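Local structure of BexL (Amycolatopsis orientalis, 4XRW) at residues A24-L29 against N151-L156; E67-W72 against S84-D89; F173-T178 against S278-V283; D193-W198 against S236-F241. The protein probably catalyses aromatisation and cyclisation of a polyketide chain in BE-7585A biosynthesis, as a di-domain aromatase/cyclase built from two helix-grip domains. All blocks are in the same frame, centred on the assembly; numbering follows the deposited sequence.

Contact 1. Residues A24-L29 against N151-L156; sequences AEHDIL and NSRSEL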
loop_
_atom_site.group_PDB
_atom_site.type_symbol
_atom_site.label_atom_id
_atom_site.label_comp_id
_atom_site.label_asym_id
_atom_site.label_seq_id
_atom_site.Cartn_x
_atom_site.Cartn_y
_atom_site.Cartn_z
ATOM N N ALA A 24 2.270 21.888 15.732
ATOM C CA ALA A 24 3.371 21.905 14.784
ATOM C C ALA A 24 2.829 22.092 13.399
ATOM O O ALA A 24 1.648 21.831 13.143
ATOM C CB ALA A 24 4.180 20.629 14.854
ATOM N N GLU A 25 3.689 22.591 12.520
ATOM C CA GLU A 25 3.351 22.732 11.104
ATOM C C GLU A 25 4.580 22.538 10.240
ATOM O O GLU A 25 5.651 23.101 10.480
ATOM C CB GLU A 25 2.710 24.090 10.759
ATOM C CG GLU A 25 2.303 24.126 9.273
ATOM C CD GLU A 25 1.595 25.388 8.785
ATOM O OE1 GLU A 25 1.736 25.679 7.564
ATOM O OE2 GLU A 25 0.880 26.056 9.575
ATOM N N HIS A 26 4.393 21.713 9.224
ATOM C CA HIS A 26 5.389 21.461 8.204
ATOM C C HIS A 26 4.754 21.697 6.840
ATOM O O HIS A 26 3.538 21.559 6.677
ATOM C CB HIS A 26 5.919 20.038 8.328
ATOM C CG HIS A 26 6.610 19.761 9.620
ATOM N ND1 HIS A 26 5.935 19.443 10.785
ATOM C CD2 HIS A 26 7.928 19.736 9.929
ATOM C CE1 HIS A 26 6.811 19.247 11.754
ATOM N NE2 HIS A 26 8.026 19.416 11.260
ATOM N N ASP A 27 5.537 22.114 5.854
ATOM C CA ASP A 27 4.981 22.210 4.509
ATOM C C ASP A 27 6.002 21.809 3.450
ATOM O O ASP A 27 7.186 21.626 3.749
ATOM C CB ASP A 27 4.419 23.613 4.249
ATOM C CG ASP A 27 5.430 24.695 4.448
ATOM O OD1 ASP A 27 6.467 24.680 3.746
ATOM O OD2 ASP A 27 5.185 25.563 5.309
ATOM N N ILE A 28 5.495 21.594 2.241
ATOM C CA ILE A 28 6.295 21.244 1.079
ATOM C C ILE A 28 5.547 21.710 -0.166
ATOM O O ILE A 28 4.326 21.844 -0.133
ATOM C CB ILE A 28 6.579 19.735 1.028
ATOM C CG1 ILE A 28 7.823 19.453 0.190
ATOM C CG2 ILE A 28 5.366 18.973 0.516
ATOM C CD1 ILE A 28 8.461 18.129 0.452
ATOM N N LEU A 29 6.281 21.981 -1.254
ATOM C CA LEU A 29 5.658 22.297 -2.537
ATOM C C LEU A 29 5.588 21.038 -3.353
ATOM O O LEU A 29 6.536 20.251 -3.350
ATOM C CB LEU A 29 6.451 23.372 -3.305
ATOM C CG LEU A 29 6.625 24.719 -2.614
ATOM C CD1 LEU A 29 7.637 25.569 -3.393
ATOM C CD2 LEU A 29 5.302 25.455 -2.478
ATOM N N ASN A 151 8.726 12.352 11.670
ATOM C CA ASN A 151 7.737 11.696 10.831
ATOM C C ASN A 151 7.103 12.621 9.798
ATOM O O ASN A 151 6.918 12.221 8.652
ATOM C CB ASN A 151 6.642 11.062 11.691
ATOM C CG ASN A 151 5.819 10.082 10.912
ATOM O OD1 ASN A 151 6.274 8.972 10.627
ATOM N ND2 ASN A 151 4.623 10.497 10.503
ATOM N N SER A 152 6.772 13.854 10.192
ATOM C CA SER A 152 6.127 14.800 9.284
ATOM C C SER A 152 7.025 15.150 8.117
ATOM O O SER A 152 6.562 15.253 6.999
ATOM C CB SER A 152 5.722 16.084 9.997
ATOM O OG SER A 152 4.743 15.834 10.980
ATOM N N ARG A 153 8.316 15.339 8.374
ATOM C CA ARG A 153 9.237 15.672 7.297
ATOM C C ARG A 153 9.401 14.528 6.310
ATOM O O ARG A 153 9.419 14.751 5.098
ATOM C CB ARG A 153 10.599 16.060 7.868
ATOM C CG ARG A 153 10.600 17.393 8.592
ATOM C CD ARG A 153 11.957 17.634 9.253
ATOM N NE ARG A 153 11.948 18.900 9.968
ATOM C CZ ARG A 153 11.954 20.089 9.367
ATOM N NH1 ARG A 153 11.980 20.176 8.041
ATOM N NH2 ARG A 153 11.940 21.201 10.090
ATOM N N SER A 154 9.497 13.299 6.814
ATOM C CA SER A 154 9.688 12.160 5.930
ATOM C C SER A 154 8.400 11.890 5.145
ATOM O O SER A 154 8.458 11.542 3.977
ATOM C CB SER A 154 10.136 10.924 6.720
ATOM O OG SER A 154 9.203 10.559 7.714
ATOM N N GLU A 155 7.245 12.064 5.785
ATOM C CA GLU A 155 5.961 11.876 5.136
ATOM C C GLU A 155 5.760 12.870 4.002
ATOM O O GLU A 155 5.316 12.490 2.925
ATOM C CB GLU A 155 4.826 11.998 6.167
ATOM C CG GLU A 155 3.446 11.937 5.617
ATOM C CD GLU A 155 2.402 11.665 6.696
ATOM O OE1 GLU A 155 2.101 12.580 7.501
ATOM O OE2 GLU A 155 1.893 10.525 6.733
ATOM N N LEU A 156 6.074 14.143 4.242
ATOM C CA LEU A 156 5.885 15.173 3.211
ATOM C C LEU A 156 6.863 14.969 2.049
ATOM O O LEU A 156 6.519 15.169 0.880
ATOM C CB LEU A 156 6.059 16.578 3.804
ATOM C CG LEU A 156 4.890 17.114 4.625
ATOM C CD1 LEU A 156 5.140 18.539 5.127
ATOM C CD2 LEU A 156 3.606 17.050 3.795
#
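H26 and I28 of strand segment 24-29 face helix segment 151-156, whose axis runs nearly parallel to the strand at 19° and comes within 8.7 Å of it. Three helix residues, S152, R153 and L156, fill the gap. The H26 ring meets two of them. CB of S152 lies over one ring face, offset toward the rim, and is 3.5 Å from H26 ND1. This is a CH-pi contact. R153 crosses the histidine at about a right angle. Its CG is 3.8 Å from H26 CD2, and that same ring carbon sits over the centre of one guanidinium face. The two planes are almost perpendicular, at 88°. The polar ends are tied by D149, one helical turn before R153: its OD1 takes a hydrogen bond from H26 NE2 and a salt bridge from R153 NE. S152 OG bonds to the carbonyl of V148. L156 provides the apolar centre. Its CD1 reaches 3.6 Å from H26 CB and equally touches the H26 carbonyl carbon. I28 and L156 run alongside each other with opposite headings, I28 CG2 4.1 Å from L156 CB. The I28 CG1 branch is anti to the backbone N (chi1 -157°), and its CD1 packs 3.6 Å from L156 O. The contact joins the outermost strand 22-30 to the long helix 138-166, which the curved sheet grips in a helix-grip fold. Strand 123-133 pairs with 22-30 through A24, H26 and I28, while W113 of strand 106-117 touches L156.

Contact 2. Residues E67-W72 against S84-D89; sequences ERIRIW and SRRELD
E67 and R86 form the tight part of this antiparallel strand pair. The two side chains run alongside each other in the same direction, their carboxylate and guanidinium planes 27° apart. A single oxygen, E67 OE2, accepts both bonds, at 3.0 Å from R86 NH2 and 3.2 Å from R86 NE. Both nitrogens approach from the same face of the carboxylate plane, while OE2 lies in the guanidinium plane. E67 CG sits between the backbone N and the carbonyl carbon (chi1 68°), and the extended chain carries OE2 to the arginine. I69 lies on the same face of the sheet. Its CD1 is 3.9 Å from R86 CD, and its CG1 is 4.0 Å from S84 CB. Backbone bonds at E67-R86 and I69-S84 hold the register.

The other face is more open to solvent. R68 and R85 are partly exposed, and R68 CD meets R85 NH1 at 3.8 Å without a bond. E100 and E61 balance the charge of R68.

The strands are the arms of hairpin 67-73/80-89, flanked by strands 54-59 and 94-99. R86 also donates to the carbonyls of V41 and A42, at the C-terminal end of helix 34-42, and E67 OE1 meets H59. W47 of helix 47-50 packs on I69, I71 and R86.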
loop_
_atom_site.group_PDB
_atom_site.type_symbol
_atom_site.label_atom_id
_atom_site.label_comp_id
_atom_site.label_asym_id
_atom_site.label_seq_id
_atom_site.Cartn_x
_atom_site.Cartn_y
_atom_site.Cartn_z
ATOM N N GLU A 67 -16.085 10.792 9.004
ATOM C CA GLU A 67 -15.889 9.378 8.726
ATOM C C GLU A 67 -14.861 8.781 9.680
ATOM O O GLU A 67 -14.085 9.512 10.272
ATOM C CB GLU A 67 -15.435 9.197 7.296
ATOM C CG GLU A 67 -14.045 9.734 7.037
ATOM C CD GLU A 67 -13.621 9.571 5.596
ATOM O OE1 GLU A 67 -14.506 9.517 4.710
ATOM O OE2 GLU A 67 -12.397 9.494 5.363
ATOM N N ARG A 68 -14.876 7.468 9.836
ATOM C CA ARG A 68 -13.818 6.770 10.556
ATOM C C ARG A 68 -13.210 5.729 9.639
ATOM O O ARG A 68 -13.926 5.005 8.938
ATOM C CB ARG A 68 -14.345 6.110 11.818
ATOM C CG ARG A 68 -14.914 7.101 12.792
ATOM C CD ARG A 68 -15.628 6.364 13.935
ATOM N NE ARG A 68 -14.690 5.554 14.706
ATOM C CZ ARG A 68 -14.927 4.321 15.155
ATOM N NH1 ARG A 68 -16.093 3.722 14.938
ATOM N NH2 ARG A 68 -13.990 3.686 15.837
ATOM N N ILE A 69 -11.882 5.666 9.640
ATOM C CA ILE A 69 -11.155 4.772 8.744
ATOM C C ILE A 69 -10.201 3.924 9.569
ATOM O O ILE A 69 -9.831 4.280 10.698
ATOM C CB ILE A 69 -10.364 5.539 7.624
ATOM C CG1 ILE A 69 -9.380 6.562 8.249
ATOM C CG2 ILE A 69 -11.325 6.174 6.670
ATOM C CD1 ILE A 69 -8.448 7.212 7.266
ATOM N N ARG A 70 -9.893 2.765 9.010
ATOM C CA ARG A 70 -8.947 1.814 9.561
ATOM C C ARG A 70 -7.791 1.716 8.587
ATOM O O ARG A 70 -7.990 1.454 7.402
ATOM C CB ARG A 70 -9.572 0.420 9.794
ATOM C CG ARG A 70 -8.614 -0.479 10.539
ATOM C CD ARG A 70 -9.188 -1.839 10.909
ATOM N NE ARG A 70 -10.412 -1.705 11.693
ATOM C CZ ARG A 70 -10.454 -1.548 13.013
ATOM N NH1 ARG A 70 -9.333 -1.510 13.731
ATOM N NH2 ARG A 70 -11.631 -1.423 13.618
ATOM N N ILE A 71 -6.600 1.973 9.111
ATOM C CA ILE A 71 -5.377 2.074 8.334
ATOM C C ILE A 71 -4.486 0.898 8.725
ATOM O O ILE A 71 -4.238 0.665 9.911
ATOM C CB ILE A 71 -4.635 3.367 8.613
ATOM C CG1 ILE A 71 -5.484 4.590 8.247
ATOM C CG2 ILE A 71 -3.333 3.411 7.859
ATOM C CD1 ILE A 71 -5.191 5.786 9.131
ATOM N N TRP A 72 -4.032 0.148 7.724
ATOM C CA TRP A 72 -2.995 -0.852 7.922
ATOM C C TRP A 72 -1.681 -0.324 7.302
ATOM O O TRP A 72 -1.642 0.100 6.131
ATOM C CB TRP A 72 -3.372 -2.206 7.277
ATOM C CG TRP A 72 -4.492 -2.959 7.879
ATOM C CD1 TRP A 72 -4.428 -4.026 8.767
ATOM C CD2 TRP A 72 -5.859 -2.740 7.635
ATOM N NE1 TRP A 72 -5.676 -4.455 9.066
ATOM C CE2 TRP A 72 -6.580 -3.673 8.399
ATOM C CE3 TRP A 72 -6.555 -1.849 6.835
ATOM C CZ2 TRP A 72 -7.953 -3.735 8.371
ATOM C CZ3 TRP A 72 -7.935 -1.911 6.821
ATOM C CH2 TRP A 72 -8.613 -2.844 7.592
ATOM N N SER A 84 -8.757 6.159 12.685
ATOM C CA SER A 84 -8.670 7.597 12.606
ATOM C C SER A 84 -10.054 8.130 12.249
ATOM O O SER A 84 -10.779 7.558 11.409
ATOM C CB SER A 84 -7.626 8.009 11.549
ATOM O OG SER A 84 -7.432 9.426 11.511
ATOM N N ARG A 85 -10.411 9.240 12.870
ATOM C CA ARG A 85 -11.614 9.972 12.530
ATOM C C ARG A 85 -11.249 11.200 11.746
ATOM O O ARG A 85 -10.359 11.940 12.161
ATOM C CB ARG A 85 -12.386 10.366 13.785
ATOM C CG ARG A 85 -13.668 11.108 13.500
ATOM C CD ARG A 85 -14.423 11.378 14.778
ATOM N NE ARG A 85 -15.756 11.882 14.496
ATOM C CZ ARG A 85 -16.868 11.150 14.561
ATOM N NH1 ARG A 85 -16.832 9.868 14.926
ATOM N NH2 ARG A 85 -18.032 11.711 14.270
ATOM N N ARG A 86 -11.914 11.406 10.616
ATOM C CA ARG A 86 -11.596 12.545 9.748
ATOM C C ARG A 86 -12.835 13.361 9.413
ATOM O O ARG A 86 -13.954 12.848 9.374
ATOM C CB ARG A 86 -10.924 12.107 8.442
ATOM C CG ARG A 86 -9.785 11.093 8.625
ATOM C CD ARG A 86 -8.867 11.064 7.396
ATOM N NE ARG A 86 -9.599 10.743 6.195
ATOM C CZ ARG A 86 -9.154 10.929 4.953
ATOM N NH1 ARG A 86 -7.959 11.474 4.710
ATOM N NH2 ARG A 86 -9.937 10.583 3.964
ATOM N N GLU A 87 -12.589 14.644 9.210
ATOM C CA GLU A 87 -13.575 15.566 8.681
ATOM C C GLU A 87 -13.015 16.210 7.435
ATOM O O GLU A 87 -11.948 16.858 7.488
ATOM C CB GLU A 87 -13.930 16.643 9.706
ATOM C CG GLU A 87 -14.695 16.100 10.898
ATOM C CD GLU A 87 -13.782 15.671 12.047
ATOM O OE1 GLU A 87 -12.730 16.325 12.278
ATOM O OE2 GLU A 87 -14.132 14.684 12.733
ATOM N N LEU A 88 -13.760 16.091 6.340
ATOM C CA LEU A 88 -13.282 16.539 5.026
ATOM C C LEU A 88 -13.966 17.857 4.605
ATOM O O LEU A 88 -15.171 17.976 4.716
ATOM C CB LEU A 88 -13.544 15.472 3.981
ATOM C CG LEU A 88 -12.528 14.309 3.885
ATOM C CD1 LEU A 88 -12.450 13.528 5.169
ATOM C CD2 LEU A 88 -12.893 13.382 2.742
ATOM N N ASP A 89 -13.198 18.825 4.119
ATOM C CA ASP A 89 -13.765 20.098 3.635
ATOM C C ASP A 89 -13.193 20.382 2.244
ATOM O O ASP A 89 -12.180 21.051 2.107
ATOM C CB ASP A 89 -13.449 21.240 4.616
ATOM C CG ASP A 89 -14.132 22.563 4.237
ATOM O OD1 ASP A 89 -14.602 22.716 3.077
ATOM O OD2 ASP A 89 -14.164 23.446 5.113
#

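Contact 3. Residues F173-T178 against S278-V283; sequences FSFTDT and SEHTVV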
loop_
_atom_site.group_PDB
_atom_site.type_symbol
_atom_site.label_atom_id
_atom_site.label_comp_id
_atom_site.label_asym_id
_atom_site.label_seq_id
_atom_site.Cartn_x
_atom_site.Cartn_y
_atom_site.Cartn_z
ATOM N N PHE A 173 1.120 2.221 -13.785
ATOM C CA PHE A 173 0.154 1.441 -14.542
ATOM C C PHE A 173 -0.402 0.344 -13.659
ATOM O O PHE A 173 0.204 -0.033 -12.662
ATOM C CB PHE A 173 0.785 0.871 -15.817
ATOM C CG PHE A 173 1.939 -0.041 -15.573
ATOM C CD1 PHE A 173 1.751 -1.409 -15.527
ATOM C CD2 PHE A 173 3.218 0.463 -15.369
ATOM C CE1 PHE A 173 2.815 -2.268 -15.310
ATOM C CE2 PHE A 173 4.290 -0.384 -15.138
ATOM C CZ PHE A 173 4.081 -1.766 -15.107
ATOM N N SER A 174 -1.570 -0.142 -14.036
ATOM C CA SER A 174 -2.266 -1.136 -13.268
ATOM C C SER A 174 -2.866 -2.134 -14.234
ATOM O O SER A 174 -3.243 -1.776 -15.347
ATOM C CB SER A 174 -3.316 -0.480 -12.409
ATOM O OG SER A 174 -4.275 -1.414 -11.962
ATOM N N PHE A 175 -2.935 -3.393 -13.828
ATOM C CA PHE A 175 -3.534 -4.416 -14.691
ATOM C C PHE A 175 -4.059 -5.556 -13.824
ATOM O O PHE A 175 -3.604 -5.732 -12.691
ATOM C CB PHE A 175 -2.518 -4.930 -15.713
ATOM C CG PHE A 175 -1.346 -5.635 -15.108
ATOM C CD1 PHE A 175 -1.388 -7.008 -14.879
ATOM C CD2 PHE A 175 -0.203 -4.947 -14.763
ATOM C CE1 PHE A 175 -0.305 -7.668 -14.321
ATOM C CE2 PHE A 175 0.881 -5.604 -14.195
ATOM C CZ PHE A 175 0.824 -6.963 -13.970
ATOM N N THR A 176 -5.017 -6.304 -14.364
ATOM C CA THR A 176 -5.680 -7.386 -13.637
ATOM C C THR A 176 -5.741 -8.670 -14.481
ATOM O O THR A 176 -5.956 -8.605 -15.687
ATOM C CB THR A 176 -7.099 -6.981 -13.230
ATOM O OG1 THR A 176 -7.057 -5.806 -12.400
ATOM C CG2 THR A 176 -7.793 -8.093 -12.484
ATOM N N ASP A 177 -5.523 -9.825 -13.851
ATOM C CA ASP A 177 -5.763 -11.125 -14.510
ATOM C C ASP A 177 -6.885 -11.827 -13.775
ATOM O O ASP A 177 -6.939 -11.764 -12.557
ATOM C CB ASP A 177 -4.509 -11.982 -14.520
ATOM C CG ASP A 177 -3.466 -11.472 -15.484
ATOM O OD1 ASP A 177 -3.690 -11.533 -16.714
ATOM O OD2 ASP A 177 -2.411 -11.037 -15.019
ATOM N N THR A 178 -7.792 -12.477 -14.506
ATOM C CA THR A 178 -8.971 -13.065 -13.914
ATOM C C THR A 178 -9.079 -14.511 -14.375
ATOM O O THR A 178 -8.710 -14.821 -15.504
ATOM C CB THR A 178 -10.253 -12.299 -14.320
ATOM O OG1 THR A 178 -10.274 -11.022 -13.668
ATOM C CG2 THR A 178 -11.497 -13.059 -13.929
ATOM N N SER A 278 -6.417 -11.171 -9.764
ATOM C CA SER A 278 -5.158 -10.662 -9.237
ATOM C C SER A 278 -4.870 -9.339 -9.918
ATOM O O SER A 278 -4.626 -9.311 -11.132
ATOM C CB SER A 278 -4.032 -11.640 -9.505
ATOM O OG SER A 278 -2.781 -11.161 -9.082
ATOM N N GLU A 279 -4.900 -8.256 -9.138
ATOM C CA GLU A 279 -4.614 -6.913 -9.634
ATOM C C GLU A 279 -3.228 -6.481 -9.210
ATOM O O GLU A 279 -2.775 -6.846 -8.131
ATOM C CB GLU A 279 -5.659 -5.930 -9.108
ATOM C CG GLU A 279 -5.476 -4.494 -9.617
ATOM C CD GLU A 279 -4.503 -3.629 -8.788
ATOM O OE1 GLU A 279 -3.910 -4.083 -7.765
ATOM O OE2 GLU A 279 -4.326 -2.457 -9.185
ATOM N N HIS A 280 -2.565 -5.724 -10.049
ATOM C CA HIS A 280 -1.298 -5.142 -9.715
ATOM C C HIS A 280 -1.259 -3.676 -10.073
ATOM O O HIS A 280 -1.702 -3.314 -11.100
ATOM C CB HIS A 280 -0.154 -5.800 -10.437
ATOM C CG HIS A 280 -0.025 -7.265 -10.188
ATOM N ND1 HIS A 280 0.878 -7.791 -9.305
ATOM C CD2 HIS A 280 -0.627 -8.313 -10.772
ATOM C CE1 HIS A 280 0.778 -9.098 -9.314
ATOM N NE2 HIS A 280 -0.123 -9.438 -10.198
ATOM N N THR A 281 -0.698 -2.879 -9.192
ATOM C CA THR A 281 -0.354 -1.484 -9.490
ATOM C C THR A 281 1.163 -1.298 -9.323
ATOM O O THR A 281 1.782 -1.668 -8.274
ATOM C CB THR A 281 -1.120 -0.488 -8.596
ATOM O OG1 THR A 281 -2.521 -0.488 -8.934
ATOM C CG2 THR A 281 -0.574 0.927 -8.779
ATOM N N VAL A 282 1.784 -0.732 -10.360
ATOM C CA VAL A 282 3.210 -0.528 -10.360
ATOM C C VAL A 282 3.556 0.924 -10.672
ATOM O O VAL A 282 2.912 1.527 -11.517
ATOM C CB VAL A 282 3.924 -1.424 -11.398
ATOM C CG1 VAL A 282 5.426 -1.175 -11.390
ATOM C CG2 VAL A 282 3.669 -2.899 -11.100
ATOM N N VAL A 283 4.559 1.445 -9.979
ATOM C CA VAL A 283 5.247 2.673 -10.382
ATOM C C VAL A 283 6.675 2.322 -10.745
ATOM O O VAL A 283 7.408 1.714 -9.958
ATOM C CB VAL A 283 5.244 3.747 -9.272
ATOM C CG1 VAL A 283 5.968 5.016 -9.749
ATOM C CG2 VAL A 283 3.835 4.074 -8.841
HETATM O O HOH W 1 -2.258 -10.336 -12.392
#
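F173 pairs with V282, F175 with H280 and D177 with S278 as hydrogen-bonded positions of two antiparallel strands, their axes 4.7 Å apart at 168°. S174-T281 and T176-E279 are the non-hydrogen-bonded pairs between them. On one face both phenylalanines lean over the partner strand. With chi1 at 60°, F173 folds over its own backbone, and its ring lies against V282, with F173 CZ 3.7 Å from V282 CB. F175 does likewise over H280. V282 CB and H280 CB each make a CH-pi contact over the face of F173 and F175 respectively. The F175 and H280 planes are 23° from parallel, but the rings are displaced with little overlap; F175 CE1 and H280 CD2 are 3.6 Å apart. Further along, a water donates to D177 OD2 and to S278 O, 2.7 and 2.9 Å away, bridging the strands. On the other face E279 OE2 accepts two hydroxyls. T281 OG1 reaches its syn lone pair at 2.7 Å, and S174 OG approaches on the anti side at 3.0 Å, out of the carboxylate plane. Helix 299-326 covers the aromatic face through R303, R307 and L310. Its S311 bonds to D177 OD2, and its S314 to S278 OG and H280 NE2. H260 bonds to H280 ND1. These partners at both ring nitrogens probably fix the imidazole's rotation. The aromatic face thus serves both strand pairing and attachment to the helix, while the E279 face links side chains of the two strands.

Contact 4. Residues D193-W198 against S236-F241; sequences DQAALW and SVRVCF
D193 and R238 meet in a small, buried contact between a turn and a strand, in the second helix-grip domain. Segment 193-198 links helix 185-193 to helix 198-201, with an inverse gamma turn centred on Q194 and a short 3-10 stretch at 195-197. Segment 236-241 ends strand 231-241. R238 is the reaching side chain, and its bend at chi3 (-58°) turns the guanidinium toward the turn. R238 NH2 comes 3.1 Å from D193 O, near the guanidinium plane, but the angle is poor for a hydrogen bond. R238 NH2 is also 3.8 Å from A195 CB. R238 NH1 lies 3.6 Å from W198 CH2, with the indole and guanidinium planes almost perpendicular at 89°. D193 OD1 approaches C240 SG to 3.4 Å. The firm polar bonds run to nearby residues: R238 NH2 to V192 O and Q218 OE1, D193 O to Q218 NE2, and W198 NE1 to F191 O. The chemistry implies that the buried arginine is held by the V192 carbonyl at the helix end and the Q218 amide oxygen on the adjacent strand 217-225. D193 OD1, 4.6 Å from R238 NH2, is not in contact and may add only a weaker electrostatic attraction.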
loop_
_atom_site.group_PDB
_atom_site.type_symbol
_atom_site.label_atom_id
_atom_site.label_comp_id
_atom_site.label_asym_id
_atom_site.label_seq_id
_atom_site.Cartn_x
_atom_site.Cartn_y
_atom_site.Cartn_z
ATOM N N ASP A 193 -4.456 -17.359 0.758
ATOM C CA ASP A 193 -4.202 -16.933 2.145
ATOM C C ASP A 193 -3.111 -17.782 2.801
ATOM O O ASP A 193 -2.204 -17.269 3.466
ATOM C CB ASP A 193 -5.497 -17.022 2.949
ATOM C CG ASP A 193 -5.348 -16.562 4.400
ATOM O OD1 ASP A 193 -4.781 -15.477 4.648
ATOM O OD2 ASP A 193 -5.835 -17.299 5.284
ATOM N N GLN A 194 -3.200 -19.097 2.625
ATOM C CA GLN A 194 -2.298 -20.016 3.289
ATOM C C GLN A 194 -0.986 -20.155 2.540
ATOM O O GLN A 194 -0.625 -21.221 1.969
ATOM C CB GLN A 194 -3.002 -21.378 3.482
ATOM C CG GLN A 194 -4.226 -21.235 4.350
ATOM C CD GLN A 194 -5.012 -22.526 4.537
ATOM O OE1 GLN A 194 -4.476 -23.622 4.421
ATOM N NE2 GLN A 194 -6.286 -22.384 4.834
ATOM N N ALA A 195 -0.216 -19.071 2.545
ATOM C CA ALA A 195 0.962 -19.003 1.712
ATOM C C ALA A 195 2.116 -19.834 2.267
ATOM O O ALA A 195 3.046 -20.151 1.541
ATOM C CB ALA A 195 1.396 -17.531 1.508
ATOM N N ALA A 196 2.022 -20.252 3.525
ATOM C CA ALA A 196 3.043 -21.116 4.098
ATOM C C ALA A 196 3.150 -22.412 3.317
ATOM O O ALA A 196 4.194 -23.048 3.315
ATOM C CB ALA A 196 2.746 -21.391 5.564
ATOM N N LEU A 197 2.060 -22.782 2.634
ATOM C CA LEU A 197 1.999 -24.029 1.869
ATOM C C LEU A 197 2.457 -23.885 0.425
ATOM O O LEU A 197 2.460 -24.862 -0.339
ATOM C CB LEU A 197 0.563 -24.562 1.910
ATOM C CG LEU A 197 -0.029 -24.819 3.309
ATOM C CD1 LEU A 197 -1.453 -25.294 3.196
ATOM C CD2 LEU A 197 0.796 -25.854 4.119
ATOM N N TRP A 198 2.813 -22.669 0.009
ATOM C CA TRP A 198 3.173 -22.443 -1.386
ATOM C C TRP A 198 4.474 -23.103 -1.829
ATOM O O TRP A 198 4.656 -23.324 -3.014
ATOM C CB TRP A 198 3.254 -20.938 -1.677
ATOM C CG TRP A 198 1.960 -20.235 -1.780
ATOM C CD1 TRP A 198 0.708 -20.753 -1.637
ATOM C CD2 TRP A 198 1.782 -18.841 -2.044
ATOM N NE1 TRP A 198 -0.242 -19.781 -1.809
ATOM C CE2 TRP A 198 0.384 -18.594 -2.068
ATOM C CE3 TRP A 198 2.661 -17.784 -2.273
ATOM C CZ2 TRP A 198 -0.145 -17.348 -2.315
ATOM C CZ3 TRP A 198 2.125 -16.530 -2.519
ATOM C CH2 TRP A 198 0.734 -16.322 -2.521
ATOM N N SER A 236 6.492 -9.066 1.255
ATOM C CA SER A 236 5.325 -8.210 1.170
ATOM C C SER A 236 4.530 -8.272 2.469
ATOM O O SER A 236 4.642 -9.236 3.239
ATOM C CB SER A 236 4.443 -8.631 0.006
ATOM O OG SER A 236 4.005 -9.968 0.239
ATOM N N VAL A 237 3.716 -7.252 2.702
ATOM C CA VAL A 237 2.802 -7.246 3.832
ATOM C C VAL A 237 1.390 -7.359 3.256
ATOM O O VAL A 237 1.062 -6.655 2.289
ATOM C CB VAL A 237 2.968 -5.972 4.683
ATOM C CG1 VAL A 237 1.857 -5.872 5.706
ATOM C CG2 VAL A 237 4.345 -5.965 5.336
ATOM N N ARG A 238 0.609 -8.300 3.764
ATOM C CA ARG A 238 -0.731 -8.567 3.262
ATOM C C ARG A 238 -1.779 -8.378 4.358
ATOM O O ARG A 238 -1.557 -8.686 5.528
ATOM C CB ARG A 238 -0.823 -10.011 2.697
ATOM C CG ARG A 238 0.372 -10.394 1.881
ATOM C CD ARG A 238 0.067 -11.540 0.881
ATOM N NE ARG A 238 -0.430 -12.713 1.593
ATOM C CZ ARG A 238 -0.844 -13.836 1.008
ATOM N NH1 ARG A 238 -0.847 -13.934 -0.301
ATOM N NH2 ARG A 238 -1.262 -14.850 1.741
ATOM N N VAL A 239 -2.913 -7.867 3.937
ATOM C CA VAL A 239 -4.080 -7.749 4.757
ATOM C C VAL A 239 -5.195 -8.641 4.172
ATOM O O VAL A 239 -5.633 -8.448 3.025
ATOM C CB VAL A 239 -4.568 -6.294 4.828
ATOM C CG1 VAL A 239 -5.655 -6.192 5.838
ATOM C CG2 VAL A 239 -3.404 -5.313 5.183
ATOM N N CYS A 240 -5.667 -9.563 4.997
ATOM C CA CYS A 240 -6.569 -10.635 4.568
ATOM C C CYS A 240 -7.985 -10.462 5.160
ATOM O O CYS A 240 -8.159 -10.296 6.368
ATOM C CB CYS A 240 -5.949 -11.973 4.986
ATOM S SG CYS A 240 -4.228 -12.122 4.420
ATOM N N PHE A 241 -8.978 -10.533 4.293
ATOM C CA PHE A 241 -10.396 -10.358 4.636
ATOM C C PHE A 241 -11.152 -11.627 4.170
ATOM O O PHE A 241 -11.458 -11.747 3.001
ATOM C CB PHE A 241 -10.959 -9.140 3.946
ATOM C CG PHE A 241 -10.281 -7.839 4.337
ATOM C CD1 PHE A 241 -10.725 -7.116 5.432
ATOM C CD2 PHE A 241 -9.211 -7.363 3.623
ATOM C CE1 PHE A 241 -10.113 -5.919 5.808
ATOM C CE2 PHE A 241 -8.581 -6.152 3.997
ATOM C CZ PHE A 241 -9.040 -5.446 5.090
#

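Overall arrangement
Contacts 1 and 2 belong to the first domain and share its sheet; contacts 3 and 4 do the same in the second. Contacts 2 and 4 are buried, whereas 1 and 3 are partly buried and involve the first strand of each sheet. Contacts 2 and 3 are backbone-bonded strand pairs, one with an ion pair on its buried face, the other with aromatic packing. Contacts 1 and 4 bring a helix and a turn against strands, through side chains. Contacts 2 and 4 meet where the domains touch: W72 CH2 is 3.6 Å from F241 CZ, rings edge-to-face. Contacts 1 and 3 lie farther apart, their centres about 30 Å from each other.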